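Local coordinates for protein cycloalternan-forming enzyme (Listeria monocytogenes serovar 1/2a, PDB 5F7U) that belongs to glycoside hydrolase family 31 and joins a TIM-barrel domain to several beta-sheet domains, among them a family 6 carbohydrate-binding module, at residues G482-D487 against N503-D508; F509-A514 against T548-E553; P703-A708 against Y740-D745; D744-A749 against A800-N805. The protein carries 1 engineered substitution. One frame throughout, in Å; residues are numbered along the deposited sequence.

Overall arrangement
Contacts 1 and 2 lie next to each other, centres about 10 Å apart, in the TIM-barrel domain, where Asp-508 links them by accepting from Ser-550 N. Contact 1 is buried and relies on backbone and water-mediated bonds; contact 2 is at the surface and depends on hydroxyls beside a turn. Contacts 3 and 4, centres about 6 Å apart, are both buried and share Asp-744 and Asp-745. In contact 3 a helix tyrosine grips the bend between strands 740-742 and 746-748; contact 4 carries that bend on to strand 801-806 through methyl packing and one water. Contacts 1 and 4 are about 48 Å apart between centres, on opposite sides of the chain's centre.

Contact 1: residues G482-D487 against N503-D508; sequences GYSADD and NGILLD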
loop_
_atom_site.group_PDB
_atom_site.type_symbol
_atom_site.label_atom_id
_atom_site.label_comp_id
_atom_site.label_asym_id
_atom_site.label_seq_id
_atom_site.Cartn_x
_atom_site.Cartn_y
_atom_site.Cartn_z
ATOM N N GLY A 482 0.296 -6.325 36.772
ATOM C CA GLY A 482 0.915 -5.213 36.058
ATOM C C GLY A 482 0.956 -5.485 34.564
ATOM O O GLY A 482 1.912 -5.099 33.897
ATOM N N TYR A 483 -0.084 -6.150 34.050
ATOM C CA TYR A 483 -0.157 -6.509 32.632
ATOM C C TYR A 483 -0.766 -5.398 31.775
ATOM O O TYR A 483 -0.671 -5.431 30.544
ATOM C CB TYR A 483 -0.924 -7.807 32.430
ATOM C CG TYR A 483 -0.199 -9.076 32.857
ATOM C CD1 TYR A 483 1.178 -9.083 33.132
ATOM C CD2 TYR A 483 -0.896 -10.286 32.940
ATOM C CE1 TYR A 483 1.828 -10.255 33.494
ATOM C CE2 TYR A 483 -0.252 -11.471 33.303
ATOM C CZ TYR A 483 1.107 -11.446 33.577
ATOM O OH TYR A 483 1.747 -12.609 33.935
ATOM N N SER A 484 -1.388 -4.428 32.432
ATOM C CA SER A 484 -1.751 -3.167 31.790
ATOM C C SER A 484 -0.518 -2.275 31.678
ATOM O O SER A 484 0.510 -2.541 32.313
ATOM C CB SER A 484 -2.760 -2.453 32.671
ATOM O OG SER A 484 -2.202 -2.219 33.947
ATOM N N ALA A 485 -0.621 -1.202 30.890
ATOM C CA ALA A 485 0.293 -0.076 31.057
ATOM C C ALA A 485 -0.098 0.679 32.337
ATOM O O ALA A 485 -1.180 0.469 32.912
ATOM C CB ALA A 485 0.249 0.843 29.846
ATOM N N ASP A 486 0.792 1.547 32.792
ATOM C CA ASP A 486 0.521 2.359 33.961
ATOM C C ASP A 486 0.131 3.766 33.553
ATOM O O ASP A 486 0.664 4.297 32.581
ATOM C CB ASP A 486 1.735 2.395 34.881
ATOM C CG ASP A 486 1.390 2.888 36.241
ATOM O OD1 ASP A 486 0.894 2.061 37.048
ATOM O OD2 ASP A 486 1.588 4.097 36.503
ATOM N N ASP A 487 -0.795 4.373 34.294
ATOM C CA ASP A 487 -1.250 5.726 33.967
ATOM C C ASP A 487 -0.245 6.802 34.376
ATOM O O ASP A 487 -0.399 7.973 34.012
ATOM C CB ASP A 487 -2.645 6.009 34.559
ATOM C CG ASP A 487 -2.627 6.262 36.077
ATOM O OD1 ASP A 487 -1.618 5.975 36.763
ATOM O OD2 ASP A 487 -3.659 6.740 36.592
ATOM N N ASN A 503 -12.555 3.764 28.806
ATOM C CA ASN A 503 -12.461 3.127 30.131
ATOM C C ASN A 503 -11.884 1.699 30.116
ATOM O O ASN A 503 -11.635 1.121 31.174
ATOM C CB ASN A 503 -13.790 3.178 30.915
ATOM C CG ASN A 503 -13.608 2.864 32.386
ATOM O OD1 ASN A 503 -12.875 3.558 33.103
ATOM N ND2 ASN A 503 -14.261 1.797 32.851
ATOM N N GLY A 504 -11.673 1.148 28.926
ATOM C CA GLY A 504 -11.056 -0.176 28.798
ATOM C C GLY A 504 -9.573 -0.123 29.143
ATOM O O GLY A 504 -8.932 0.925 29.010
ATOM N N ILE A 505 -9.024 -1.268 29.532
ATOM C CA ILE A 505 -7.630 -1.350 29.922
ATOM C C ILE A 505 -6.824 -1.982 28.784
ATOM O O ILE A 505 -7.067 -3.130 28.391
ATOM C CB ILE A 505 -7.477 -2.141 31.250
ATOM C CG1 ILE A 505 -8.294 -1.468 32.366
ATOM C CG2 ILE A 505 -6.015 -2.241 31.659
ATOM C CD1 ILE A 505 -8.422 -2.296 33.635
ATOM N N LEU A 506 -5.870 -1.233 28.240
ATOM C CA LEU A 506 -4.996 -1.795 27.206
ATOM C C LEU A 506 -4.045 -2.844 27.763
ATOM O O LEU A 506 -3.513 -2.682 28.858
ATOM C CB LEU A 506 -4.153 -0.705 26.547
ATOM C CG LEU A 506 -4.801 0.309 25.626
ATOM C CD1 LEU A 506 -3.665 1.095 24.976
ATOM C CD2 LEU A 506 -5.621 -0.403 24.543
ATOM N N LEU A 507 -3.859 -3.928 27.011
ATOM C CA LEU A 507 -2.820 -4.901 27.329
ATOM C C LEU A 507 -1.476 -4.295 26.944
ATOM O O LEU A 507 -1.317 -3.769 25.845
ATOM C CB LEU A 507 -3.070 -6.224 26.581
ATOM C CG LEU A 507 -2.254 -7.484 26.918
ATOM C CD1 LEU A 507 -0.855 -7.501 26.308
ATOM C CD2 LEU A 507 -2.212 -7.740 28.429
ATOM N N ASP A 508 -0.508 -4.345 27.854
ATOM C CA ASP A 508 0.809 -3.834 27.527
ATOM C C ASP A 508 1.590 -4.834 26.677
ATOM O O ASP A 508 2.223 -5.753 27.215
ATOM C CB ASP A 508 1.574 -3.476 28.807
ATOM C CG ASP A 508 2.976 -2.925 28.529
ATOM O OD1 ASP A 508 3.406 -2.845 27.341
ATOM O OD2 ASP A 508 3.649 -2.551 29.519
HETATM O O HOH W 1 3.216 -3.828 31.854
HETATM O O HOH W 2 -3.263 -0.178 30.144
#
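The backbone N of Asp-508 donates to Tyr-483 O in a nearly straight bond, 2.9 Å long with 169° at the hydrogen. It is the one direct hydrogen bond between 482-487 and 503-508. Beside it Ser-484 CA makes a CA-H...O contact with Leu-506 O at 3.5 Å. Water does the rest of the polar work. One molecule donates to Leu-506 O at 2.8 Å and accepts from Ala-485 N at 2.9 Å; another sits 2.7 Å from both Gly-482 O and Asp-508 OD2. The Asp-508 carboxylate is also held from outside, OD1 by the Thr-510 hydroxyl and OD2 by Ser-550 N. Among the carbon contacts, Ser-484 CB presses on Ile-505 CG2 at 3.4 Å, a tight van der Waals approach. With chi1 at 59°, the serine hydroxyl bonds instead to Ala-485 O of its own segment. Leu-507 CD2 lies 4.2 Å from Tyr-483 CB and also nears Tyr-483 O, and Asp-508 CB lies against the Ser-484 carbonyl carbon. Gly-482, with positive phi, closes helix 469-481 in a Schellman motif, and the contact belongs to the long excursion between the third and fourth strands of the TIM barrel.

Contact 2: residues F509-A514 against T548-E553; sequences FTNKDA and TFSNGE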
loop_
_atom_site.group_PDB
_atom_site.type_symbol
_atom_site.label_atom_id
_atom_site.label_comp_id
_atom_site.label_asym_id
_atom_site.label_seq_id
_atom_site.Cartn_x
_atom_site.Cartn_y
_atom_site.Cartn_z
ATOM N N PHE A 509 1.552 -4.648 25.353
ATOM C CA PHE A 509 2.234 -5.554 24.420
ATOM C C PHE A 509 3.758 -5.486 24.465
ATOM O O PHE A 509 4.424 -6.299 23.828
ATOM C CB PHE A 509 1.655 -5.448 22.992
ATOM C CG PHE A 509 0.306 -6.081 22.874
ATOM C CD1 PHE A 509 0.188 -7.457 22.654
ATOM C CD2 PHE A 509 -0.853 -5.324 23.061
ATOM C CE1 PHE A 509 -1.070 -8.060 22.585
ATOM C CE2 PHE A 509 -2.109 -5.919 22.987
ATOM C CZ PHE A 509 -2.212 -7.298 22.759
ATOM N N THR A 510 4.305 -4.573 25.267
ATOM C CA THR A 510 5.764 -4.529 25.507
ATOM C C THR A 510 6.193 -5.524 26.590
ATOM O O THR A 510 7.392 -5.775 26.781
ATOM C CB THR A 510 6.303 -3.105 25.860
ATOM O OG1 THR A 510 5.998 -2.744 27.213
ATOM C CG2 THR A 510 5.790 -2.042 24.900
ATOM N N ASN A 511 5.206 -6.076 27.297
ATOM C CA ASN A 511 5.431 -6.904 28.468
ATOM C C ASN A 511 5.246 -8.362 28.031
ATOM O O ASN A 511 4.123 -8.797 27.817
ATOM C CB ASN A 511 4.439 -6.469 29.569
ATOM C CG ASN A 511 4.555 -7.272 30.860
ATOM O OD1 ASN A 511 5.018 -8.412 30.870
ATOM N ND2 ASN A 511 4.080 -6.686 31.954
ATOM N N LYS A 512 6.352 -9.103 27.888
ATOM C CA LYS A 512 6.289 -10.472 27.353
ATOM C C LYS A 512 5.356 -11.386 28.162
ATOM O O LYS A 512 4.587 -12.148 27.575
ATOM C CB LYS A 512 7.696 -11.080 27.215
ATOM C CG LYS A 512 7.747 -12.395 26.433
ATOM C CD LYS A 512 9.076 -13.107 26.690
ATOM C CE LYS A 512 9.051 -14.554 26.203
ATOM N NZ LYS A 512 10.438 -15.099 26.165
ATOM N N ASP A 513 5.407 -11.286 29.493
ATOM C CA ASP A 513 4.498 -12.042 30.365
ATOM C C ASP A 513 3.011 -11.683 30.125
ATOM O O ASP A 513 2.159 -12.572 30.104
ATOM C CB ASP A 513 4.841 -11.857 31.850
ATOM C CG ASP A 513 6.225 -12.401 32.233
ATOM O OD1 ASP A 513 6.791 -13.283 31.556
ATOM O OD2 ASP A 513 6.735 -11.942 33.272
ATOM N N ALA A 514 2.717 -10.396 29.926
ATOM C CA ALA A 514 1.348 -9.939 29.630
ATOM C C ALA A 514 0.840 -10.519 28.314
ATOM O O ALA A 514 -0.312 -10.963 28.221
ATOM C CB ALA A 514 1.283 -8.416 29.573
ATOM N N THR A 548 2.823 4.807 30.972
ATOM C CA THR A 548 4.141 4.154 31.060
ATOM C C THR A 548 4.053 2.662 30.758
ATOM O O THR A 548 3.217 1.957 31.335
ATOM C CB THR A 548 4.763 4.347 32.465
ATOM O OG1 THR A 548 4.759 5.740 32.814
ATOM C CG2 THR A 548 6.216 3.796 32.518
ATOM N N PHE A 549 4.944 2.191 29.882
ATOM C CA PHE A 549 4.988 0.789 29.467
ATOM C C PHE A 549 6.134 0.032 30.139
ATOM O O PHE A 549 7.048 0.655 30.729
ATOM C CB PHE A 549 5.019 0.703 27.941
ATOM C CG PHE A 549 3.787 1.295 27.303
ATOM C CD1 PHE A 549 3.604 2.686 27.244
ATOM C CD2 PHE A 549 2.779 0.470 26.824
ATOM C CE1 PHE A 549 2.444 3.230 26.707
ATOM C CE2 PHE A 549 1.615 1.009 26.271
ATOM C CZ PHE A 549 1.449 2.393 26.210
ATOM N N SER A 550 6.085 -1.300 30.066
ATOM C CA SER A 550 7.070 -2.145 30.764
ATOM C C SER A 550 8.497 -1.965 30.250
ATOM O O SER A 550 9.458 -2.268 30.968
ATOM C CB SER A 550 6.670 -3.613 30.697
ATOM O OG SER A 550 6.962 -4.124 29.413
ATOM N N ASN A 551 8.620 -1.498 29.008
ATOM C CA ASN A 551 9.905 -1.192 28.395
ATOM C C ASN A 551 10.470 0.159 28.861
ATOM O O ASN A 551 11.516 0.578 28.389
ATOM C CB ASN A 551 9.832 -1.288 26.853
ATOM C CG ASN A 551 8.929 -0.226 26.216
ATOM O OD1 ASN A 551 8.303 0.586 26.903
ATOM N ND2 ASN A 551 8.856 -0.238 24.899
ATOM N N GLY A 552 9.772 0.830 29.775
ATOM C CA GLY A 552 10.210 2.125 30.315
ATOM C C GLY A 552 9.818 3.323 29.464
ATOM O O GLY A 552 9.935 4.465 29.914
ATOM N N GLU A 553 9.333 3.064 28.250
ATOM C CA GLU A 553 8.870 4.121 27.355
ATOM C C GLU A 553 7.496 4.656 27.763
ATOM O O GLU A 553 6.691 3.962 28.404
ATOM C CB GLU A 553 8.829 3.644 25.900
ATOM C CG GLU A 553 10.196 3.239 25.350
ATOM C CD GLU A 553 10.151 2.814 23.896
ATOM O OE1 GLU A 553 9.100 2.991 23.231
ATOM O OE2 GLU A 553 11.189 2.335 23.390
#
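Two hydroxyls meet first: Thr-510 OG1 and Ser-550 OG lie 2.8 Å apart. Thr-510 OG1 also bonds to Asp-508 OD1, just before the segment, and takes a weak, bent bond from Asn-551 N at 3.4 Å (139° at the hydrogen). Chi1 of 76° sets this oxygen between the threonine's own N and carbonyl carbon, facing the turn. Within 548-553 a type I turn from Phe-549 to Gly-552 is closed by Gly-552 N giving to Phe-549 O at 2.9 Å. Asn-551 OD1 then accepts from Glu-553 N at 3.0 Å, with the donor well above the amide plane, making an Asx turn. Packing follows from the same threonine. Its CG2 methyl lies 3.6 Å from Asn-551 ND2, the two side chains crossing at about a right angle, while Phe-549 CB comes to 3.7 Å from Thr-510 OG1. Next along the chain, Asn-511 CB rests 3.4 Å from Ser-550 OG. Asn-511 OD1 caps its own helix, accepting from Ala-514 N. The arrangement is that of an N-capped helix start, here helix 512-520, set against a beta turn in the loop that leads from the fourth barrel strand, 534-536, to helix 555-577.

Contact 3: residues P703-A708 against Y740-D745; sequences PYIYTA and YMFGDD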
loop_
_atom_site.group_PDB
_atom_site.type_symbol
_atom_site.label_atom_id
_atom_site.label_comp_id
_atom_site.label_asym_id
_atom_site.label_seq_id
_atom_site.Cartn_x
_atom_site.Cartn_y
_atom_site.Cartn_z
ATOM N N PRO A 703 -1.134 -17.385 -10.058
ATOM C CA PRO A 703 0.309 -17.726 -10.023
ATOM C C PRO A 703 1.233 -16.499 -10.171
ATOM O O PRO A 703 2.285 -16.446 -9.523
ATOM C CB PRO A 703 0.464 -18.696 -11.203
ATOM C CG PRO A 703 -0.877 -19.364 -11.266
ATOM C CD PRO A 703 -1.839 -18.207 -11.061
ATOM N N TYR A 704 0.809 -15.534 -10.984
ATOM C CA TYR A 704 1.504 -14.257 -11.171
ATOM C C TYR A 704 1.415 -13.404 -9.905
ATOM O O TYR A 704 2.427 -12.856 -9.445
ATOM C CB TYR A 704 0.877 -13.521 -12.365
ATOM C CG TYR A 704 1.309 -12.083 -12.582
ATOM C CD1 TYR A 704 2.459 -11.791 -13.315
ATOM C CD2 TYR A 704 0.545 -11.011 -12.077
ATOM C CE1 TYR A 704 2.853 -10.477 -13.546
ATOM C CE2 TYR A 704 0.949 -9.676 -12.264
ATOM C CZ TYR A 704 2.091 -9.426 -13.016
ATOM O OH TYR A 704 2.515 -8.129 -13.245
ATOM N N ILE A 705 0.200 -13.285 -9.363
ATOM C CA ILE A 705 -0.035 -12.504 -8.138
ATOM C C ILE A 705 0.793 -13.037 -6.971
ATOM O O ILE A 705 1.429 -12.264 -6.242
ATOM C CB ILE A 705 -1.543 -12.469 -7.784
ATOM C CG1 ILE A 705 -2.312 -11.681 -8.874
ATOM C CG2 ILE A 705 -1.786 -11.908 -6.367
ATOM C CD1 ILE A 705 -3.831 -11.781 -8.740
ATOM N N TYR A 706 0.824 -14.359 -6.821
ATOM C CA TYR A 706 1.534 -14.924 -5.682
ATOM C C TYR A 706 3.042 -14.838 -5.863
ATOM O O TYR A 706 3.776 -14.652 -4.891
ATOM C CB TYR A 706 1.073 -16.353 -5.389
ATOM C CG TYR A 706 1.465 -16.833 -4.008
ATOM C CD1 TYR A 706 1.191 -16.052 -2.858
ATOM C CD2 TYR A 706 2.128 -18.047 -3.833
ATOM C CE1 TYR A 706 1.555 -16.478 -1.597
ATOM C CE2 TYR A 706 2.483 -18.497 -2.560
ATOM C CZ TYR A 706 2.206 -17.709 -1.450
ATOM O OH TYR A 706 2.578 -18.160 -0.200
ATOM N N THR A 707 3.514 -14.951 -7.111
ATOM C CA THR A 707 4.938 -14.701 -7.355
ATOM C C THR A 707 5.280 -13.257 -6.987
ATOM O O THR A 707 6.345 -12.999 -6.412
ATOM C CB THR A 707 5.336 -15.020 -8.813
ATOM O OG1 THR A 707 5.074 -16.400 -9.066
ATOM C CG2 THR A 707 6.838 -14.776 -9.067
ATOM N N ALA A 708 4.386 -12.325 -7.313
ATOM C CA ALA A 708 4.615 -10.921 -6.921
ATOM C C ALA A 708 4.631 -10.761 -5.400
ATOM O O ALA A 708 5.430 -9.988 -4.869
ATOM C CB ALA A 708 3.586 -9.989 -7.551
ATOM N N TYR A 740 -2.101 2.250 -11.872
ATOM C CA TYR A 740 -0.950 1.739 -11.132
ATOM C C TYR A 740 -0.370 0.525 -11.803
ATOM O O TYR A 740 -0.988 -0.060 -12.712
ATOM C CB TYR A 740 -1.363 1.371 -9.695
ATOM C CG TYR A 740 -2.554 0.454 -9.578
ATOM C CD1 TYR A 740 -2.414 -0.951 -9.640
ATOM C CD2 TYR A 740 -3.846 0.986 -9.377
ATOM C CE1 TYR A 740 -3.530 -1.793 -9.503
ATOM C CE2 TYR A 740 -4.959 0.147 -9.239
ATOM C CZ TYR A 740 -4.790 -1.233 -9.300
ATOM O OH TYR A 740 -5.899 -2.060 -9.150
ATOM N N MET A 741 0.821 0.135 -11.361
ATOM C CA MET A 741 1.414 -1.125 -11.814
ATOM C C MET A 741 1.027 -2.211 -10.829
ATOM O O MET A 741 0.959 -1.967 -9.613
ATOM C CB MET A 741 2.942 -1.038 -11.888
ATOM C CG MET A 741 3.485 -0.038 -12.909
ATOM S SD MET A 741 2.972 -0.365 -14.607
ATOM C CE MET A 741 3.699 -1.972 -14.938
ATOM N N PHE A 742 0.777 -3.407 -11.348
ATOM C CA PHE A 742 0.374 -4.540 -10.518
ATOM C C PHE A 742 1.277 -5.706 -10.876
ATOM O O PHE A 742 1.297 -6.138 -12.036
ATOM C CB PHE A 742 -1.110 -4.863 -10.768
ATOM C CG PHE A 742 -1.681 -5.905 -9.851
ATOM C CD1 PHE A 742 -1.579 -5.780 -8.463
ATOM C CD2 PHE A 742 -2.366 -6.997 -10.387
ATOM C CE1 PHE A 742 -2.122 -6.744 -7.621
ATOM C CE2 PHE A 742 -2.926 -7.956 -9.542
ATOM C CZ PHE A 742 -2.810 -7.825 -8.167
ATOM N N GLY A 743 2.056 -6.181 -9.896
ATOM C CA GLY A 743 3.227 -7.054 -10.194
ATOM C C GLY A 743 4.224 -6.272 -11.051
ATOM O O GLY A 743 4.169 -5.047 -11.082
ATOM N N ASP A 744 5.113 -6.965 -11.765
ATOM C CA ASP A 744 6.136 -6.256 -12.568
ATOM C C ASP A 744 5.575 -5.734 -13.872
ATOM O O ASP A 744 6.123 -4.787 -14.430
ATOM C CB ASP A 744 7.300 -7.191 -12.965
ATOM C CG ASP A 744 8.027 -7.814 -11.771
ATOM O OD1 ASP A 744 8.230 -7.135 -10.750
ATOM O OD2 ASP A 744 8.434 -9.003 -11.881
ATOM N N ASP A 745 4.524 -6.387 -14.379
ATOM C CA ASP A 745 4.189 -6.298 -15.805
ATOM C C ASP A 745 2.866 -5.678 -16.203
ATOM O O ASP A 745 2.693 -5.365 -17.385
ATOM C CB ASP A 745 4.230 -7.681 -16.425
ATOM C CG ASP A 745 5.550 -8.338 -16.234
ATOM O OD1 ASP A 745 6.555 -7.756 -16.670
ATOM O OD2 ASP A 745 5.566 -9.432 -15.627
#
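Tyr-704 OH reaches into the bend at 742-745 and is held by two firm bonds. It donates to Phe-742 O at 2.6 Å, in the carbonyl plane and on a lone pair, and it accepts from Asp-745 N at 2.9 Å with 158° at the hydrogen. A weak one from Leu-746 N joins them. The ring meets the bend by its edge: Asp-745 OD2 lies near the ring plane, 3.6 Å from Tyr-704 CE1, with the carboxylate turned 39° from the ring. Gly-743, at positive phi and without a side chain, lets Tyr-704 OH come within 3.3 Å of Gly-743 CA. Ala-708 CB, one helical turn on, touches the same CA at 4.0 Å. Next to this polar grip Ile-705 CG1 packs on Phe-742 CE2 at 3.8 Å. What positions the tyrosine is its helix and its neighbours: chi1 of 170° swings the ring away from the backbone N, and Ile-802 and Pro-803 pack against it. The bend is steadied by Arg-721 on Gly-743 O and by a salt bridge from Lys-717 to Asp-744. A helix residue thus bonds the turn of the beta-hairpin 740-748, joining helix 702-715 to the family 31 C-terminal beta domain.

Contact 4: residues D744-A749 against A800-N805; sequences DDLLVA and AIIPMN
The backbones are nearest at Asp-745 and Ala-800, with CA atoms 5.8 Å apart, and spread from there without a direct hydrogen bond between 744-749 and 800-805. At that closest point the Ala-800 methyl sits over the flat of the Asp-745 carboxylate, its CB 3.6 Å from Asp-745 CB and 3.7 Å from Asp-745 CG. Chi1 of -57° puts the aspartate CG beside its own backbone N and turns a face of the carboxylate to the alanine methyl. One water bridges the gap: its oxygen is 2.6 Å from Asp-745 OD2 and accepts from Ile-801 N at 2.9 Å, giving that buried N-H a partner. The two strands belong to different sheets of the beta domains that follow the barrel. Strand 746-748 lies between 740-742 and 794-797 in one antiparallel sheet; after 794-797 the chain passes Ala-800 and enters 801-806, an edge strand of a second sheet, paired with 825-830. Between the sheets the branched side chains meet at their ends. Leu-746 and Ile-802 approach at a slant, Leu-746 CD2 touching Ile-802 CD1 at 3.8 Å, the isoleucine extended by a chi2 of 159°. Ala-796, from strand 794-797, touches both of these residues. Ile-801 faces the other way, toward Ser-836 and Tyr-838 of strand 835-842.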
loop_
_atom_site.group_PDB
_atom_site.type_symbol
_atom_site.label_atom_id
_atom_site.label_comp_id
_atom_site.label_asym_id
_atom_site.label_seq_id
_atom_site.Cartn_x
_atom_site.Cartn_y
_atom_site.Cartn_z
ATOM N N ASP A 744 5.113 -6.965 -11.765
ATOM C CA ASP A 744 6.136 -6.256 -12.568
ATOM C C ASP A 744 5.575 -5.734 -13.872
ATOM O O ASP A 744 6.123 -4.787 -14.430
ATOM C CB ASP A 744 7.300 -7.191 -12.965
ATOM C CG ASP A 744 8.027 -7.814 -11.771
ATOM O OD1 ASP A 744 8.230 -7.135 -10.750
ATOM O OD2 ASP A 744 8.434 -9.003 -11.881
ATOM N N ASP A 745 4.524 -6.387 -14.379
ATOM C CA ASP A 745 4.189 -6.298 -15.805
ATOM C C ASP A 745 2.866 -5.678 -16.203
ATOM O O ASP A 745 2.693 -5.365 -17.385
ATOM C CB ASP A 745 4.230 -7.681 -16.425
ATOM C CG ASP A 745 5.550 -8.338 -16.234
ATOM O OD1 ASP A 745 6.555 -7.756 -16.670
ATOM O OD2 ASP A 745 5.566 -9.432 -15.627
ATOM N N LEU A 746 1.937 -5.526 -15.259
ATOM C CA LEU A 746 0.572 -5.134 -15.625
ATOM C C LEU A 746 0.329 -3.713 -15.223
ATOM O O LEU A 746 0.620 -3.333 -14.087
ATOM C CB LEU A 746 -0.486 -6.037 -14.989
ATOM C CG LEU A 746 -0.470 -7.524 -15.384
ATOM C CD1 LEU A 746 -1.539 -8.276 -14.582
ATOM C CD2 LEU A 746 -0.653 -7.697 -16.893
ATOM N N LEU A 747 -0.157 -2.928 -16.187
ATOM C CA LEU A 747 -0.600 -1.572 -15.898
ATOM C C LEU A 747 -2.120 -1.614 -15.790
ATOM O O LEU A 747 -2.827 -1.991 -16.758
ATOM C CB LEU A 747 -0.116 -0.596 -16.977
ATOM C CG LEU A 747 -0.266 0.927 -16.733
ATOM C CD1 LEU A 747 0.575 1.667 -17.766
ATOM C CD2 LEU A 747 -1.712 1.429 -16.787
ATOM N N VAL A 748 -2.636 -1.241 -14.615
ATOM C CA VAL A 748 -4.084 -1.318 -14.366
ATOM C C VAL A 748 -4.638 0.096 -14.235
ATOM O O VAL A 748 -4.098 0.898 -13.484
ATOM C CB VAL A 748 -4.398 -2.097 -13.052
ATOM C CG1 VAL A 748 -5.896 -2.139 -12.774
ATOM C CG2 VAL A 748 -3.829 -3.504 -13.114
ATOM N N ALA A 749 -5.765 0.373 -14.902
ATOM C CA ALA A 749 -6.357 1.700 -14.867
ATOM C C ALA A 749 -7.832 1.665 -14.465
ATOM O O ALA A 749 -8.709 1.674 -15.318
ATOM C CB ALA A 749 -6.141 2.392 -16.217
ATOM N N ALA A 800 6.841 -9.095 -21.082
ATOM C CA ALA A 800 6.159 -9.769 -19.952
ATOM C C ALA A 800 6.034 -11.274 -20.153
ATOM O O ALA A 800 5.732 -11.740 -21.249
ATOM C CB ALA A 800 4.785 -9.165 -19.706
ATOM N N ILE A 801 6.285 -12.007 -19.074
ATOM C CA ILE A 801 6.045 -13.451 -18.974
ATOM C C ILE A 801 5.138 -13.595 -17.758
ATOM O O ILE A 801 5.557 -13.328 -16.634
ATOM C CB ILE A 801 7.356 -14.264 -18.801
ATOM C CG1 ILE A 801 8.290 -14.029 -20.005
ATOM C CG2 ILE A 801 7.024 -15.754 -18.652
ATOM C CD1 ILE A 801 9.776 -14.242 -19.721
ATOM N N ILE A 802 3.878 -13.961 -18.003
ATOM C CA ILE A 802 2.842 -13.947 -16.952
ATOM C C ILE A 802 2.303 -15.361 -16.724
ATOM O O ILE A 802 1.595 -15.879 -17.578
ATOM C CB ILE A 802 1.694 -12.980 -17.319
ATOM C CG1 ILE A 802 2.244 -11.549 -17.505
ATOM C CG2 ILE A 802 0.580 -13.009 -16.262
ATOM C CD1 ILE A 802 1.336 -10.654 -18.346
ATOM N N PRO A 803 2.615 -15.977 -15.560
ATOM C CA PRO A 803 2.072 -17.317 -15.266
ATOM C C PRO A 803 0.602 -17.244 -14.913
ATOM O O PRO A 803 0.165 -16.306 -14.216
ATOM C CB PRO A 803 2.875 -17.782 -14.060
ATOM C CG PRO A 803 3.305 -16.520 -13.384
ATOM C CD PRO A 803 3.447 -15.459 -14.456
ATOM N N MET A 804 -0.158 -18.220 -15.397
ATOM C CA MET A 804 -1.602 -18.233 -15.232
ATOM C C MET A 804 -2.105 -19.648 -14.974
ATOM O O MET A 804 -1.478 -20.622 -15.377
ATOM C CB MET A 804 -2.306 -17.644 -16.454
ATOM C CG MET A 804 -1.856 -16.250 -16.867
ATOM S SD MET A 804 -2.760 -15.675 -18.312
ATOM C CE MET A 804 -2.278 -16.845 -19.566
ATOM N N ASN A 805 -3.236 -19.738 -14.292
ATOM C CA ASN A 805 -3.908 -21.010 -14.067
ATOM C C ASN A 805 -5.218 -20.947 -14.844
ATOM O O ASN A 805 -6.128 -20.227 -14.448
ATOM C CB ASN A 805 -4.161 -21.220 -12.567
ATOM C CG ASN A 805 -4.761 -22.577 -12.273
ATOM O OD1 ASN A 805 -4.617 -23.507 -13.061
ATOM N ND2 ASN A 805 -5.438 -22.700 -11.137
HETATM O O HOH W 3 7.292 -11.126 -16.446
#